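Local atomic coordinates of endosialidase (Enterobacteria phage phi92, PDB entry 4HIZ), a protein that probably hydrolyses internal alpha-2,8 and alpha-2,9 linkages of polysialic acid, as an endosialidase of phage phi92. Residues A[413-416]-A[417-421]. Sequence-based numbering, arbitrary orientation.
Sequences TERS and FGEWE
Between S416 and E419 the backbone makes a type II beta turn, closed by a weak bond from E419 N to S416 O (3.3 Å), with G418 supplying the positive phi (85°) that such a turn favours at its third position. E414 illustrates how one carboxylate can receive backbone amides in and just after a turn. Its CG lies between the backbone N and the carbonyl carbon (chi1 62°) and the chain then runs extended, which carries the carboxylate across to the 418-420 backbone. E414 OE1 accepts from W420 N at 2.8 Å; the nitrogen sits nearly in line with the C-O bond, though the N-H is bent to 137°, while G418 N is shared weakly between OE1 and OE2. E414 OE2 also lies 3.4 Å from F417 CA, and R435 forms a salt bridge to it that probably offsets the carboxylate's charge. This loop follows strand 407-413 and precedes strand 435-442 in the catalytic beta-propeller domain, linking neighbouring antiparallel strands of one sheet. The indole of W420 turns back along the incoming chain, its CZ3 edge reaching T413 N at 3.8 Å. The extended side chain of E419 brings its carboxylate beside S416, OE2 being 3.5 Å from S416 CB, hydrogen-bonded by the backbone N of N427 and salt-bridged to R428. E419 OE1 accepts from a water at 2.7 Å, which in turn accepts from R415 N, bridging the two limbs of the loop.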
loop_
_atom_site.group_PDB
_atom_site.type_symbol
_atom_site.label_atom_id
_atom_site.label_comp_id
_atom_site.label_asym_id
_atom_site.label_seq_id
_atom_site.Cartn_x
_atom_site.Cartn_y
_atom_site.Cartn_z
ATOM N N THR A 413 10.368 -20.169 -21.194
ATOM C CA THR A 413 11.375 -19.616 -20.262
ATOM C C THR A 413 12.116 -20.765 -19.632
ATOM O O THR A 413 11.484 -21.704 -19.155
ATOM C CB THR A 413 10.664 -18.820 -19.154
ATOM O OG1 THR A 413 9.866 -17.777 -19.741
ATOM C CG2 THR A 413 11.661 -18.193 -18.164
ATOM N N GLU A 414 13.449 -20.682 -19.546
ATOM C CA GLU A 414 14.150 -21.744 -18.812
ATOM C C GLU A 414 13.962 -21.518 -17.283
ATOM O O GLU A 414 13.672 -20.407 -16.833
ATOM C CB GLU A 414 15.629 -21.819 -19.215
ATOM C CG GLU A 414 16.370 -20.499 -18.882
ATOM C CD GLU A 414 17.799 -20.444 -19.437
ATOM O OE1 GLU A 414 18.286 -21.459 -20.000
ATOM O OE2 GLU A 414 18.453 -19.370 -19.292
ATOM N N ARG A 415 14.071 -22.588 -16.497
ATOM C CA ARG A 415 13.815 -22.520 -15.055
ATOM C C ARG A 415 14.972 -21.826 -14.324
ATOM O O ARG A 415 14.770 -21.210 -13.267
ATOM C CB ARG A 415 13.677 -23.951 -14.496
ATOM C CG ARG A 415 12.494 -24.698 -15.095
ATOM C CD ARG A 415 11.223 -24.299 -14.362
ATOM N NE ARG A 415 10.145 -25.022 -14.990
ATOM C CZ ARG A 415 8.980 -25.279 -14.444
ATOM N NH1 ARG A 415 8.678 -24.819 -13.218
ATOM N NH2 ARG A 415 8.121 -25.986 -15.161
ATOM N N SER A 416 16.164 -21.989 -14.882
ATOM C CA SER A 416 17.379 -21.379 -14.318
ATOM C C SER A 416 18.357 -21.173 -15.461
ATOM O O SER A 416 18.232 -21.838 -16.505
ATOM C CB SER A 416 17.966 -22.282 -13.208
ATOM O OG SER A 416 19.171 -21.697 -12.691
ATOM N N PHE A 417 19.320 -20.259 -15.304
ATOM C CA PHE A 417 20.183 -19.946 -16.417
ATOM C C PHE A 417 20.892 -21.185 -16.987
ATOM O O PHE A 417 21.419 -22.024 -16.239
ATOM C CB PHE A 417 21.274 -18.923 -16.041
ATOM C CG PHE A 417 22.157 -18.609 -17.196
ATOM C CD1 PHE A 417 21.672 -17.853 -18.259
ATOM C CD2 PHE A 417 23.440 -19.154 -17.285
ATOM C CE1 PHE A 417 22.467 -17.600 -19.379
ATOM C CE2 PHE A 417 24.229 -18.914 -18.415
ATOM C CZ PHE A 417 23.739 -18.127 -19.457
ATOM N N GLY A 418 20.898 -21.278 -18.314
ATOM C CA GLY A 418 21.710 -22.255 -19.014
ATOM C C GLY A 418 21.050 -23.629 -19.158
ATOM O O GLY A 418 21.701 -24.559 -19.644
ATOM N N GLU A 419 19.798 -23.779 -18.735
ATOM C CA GLU A 419 19.115 -25.075 -18.892
ATOM C C GLU A 419 18.426 -25.215 -20.241
ATOM O O GLU A 419 17.988 -26.317 -20.607
ATOM C CB GLU A 419 18.088 -25.307 -17.775
ATOM C CG GLU A 419 18.700 -25.353 -16.406
ATOM C CD GLU A 419 17.683 -25.635 -15.309
ATOM O OE1 GLU A 419 16.485 -25.862 -15.609
ATOM O OE2 GLU A 419 18.087 -25.657 -14.131
ATOM N N TRP A 420 18.314 -24.119 -20.991
ATOM C CA TRP A 420 17.479 -24.170 -22.212
ATOM C C TRP A 420 18.007 -25.168 -23.256
ATOM O O TRP A 420 17.250 -25.982 -23.843
ATOM C CB TRP A 420 17.405 -22.788 -22.870
ATOM C CG TRP A 420 16.481 -22.745 -24.065
ATOM C CD1 TRP A 420 16.848 -22.891 -25.365
ATOM C CD2 TRP A 420 15.064 -22.461 -24.071
ATOM N NE1 TRP A 420 15.742 -22.770 -26.188
ATOM C CE2 TRP A 420 14.642 -22.480 -25.415
ATOM C CE3 TRP A 420 14.117 -22.230 -23.069
ATOM C CZ2 TRP A 420 13.297 -22.280 -25.788
ATOM C CZ3 TRP A 420 12.791 -22.003 -23.434
ATOM C CH2 TRP A 420 12.394 -22.041 -24.782
ATOM N N GLU A 421 19.299 -25.082 -23.518
ATOM C CA GLU A 421 19.891 -25.873 -24.602
ATOM C C GLU A 421 19.822 -27.372 -24.338
ATOM O O GLU A 421 19.939 -27.839 -23.201
ATOM C CB GLU A 421 21.357 -25.465 -24.814
ATOM C CG GLU A 421 21.559 -24.014 -25.353
ATOM C CD GLU A 421 21.712 -22.935 -24.286
ATOM O OE1 GLU A 421 21.275 -23.134 -23.119
ATOM O OE2 GLU A 421 22.287 -21.879 -24.658
HETATM O O HOH W 1 14.772 -25.088 -17.597
#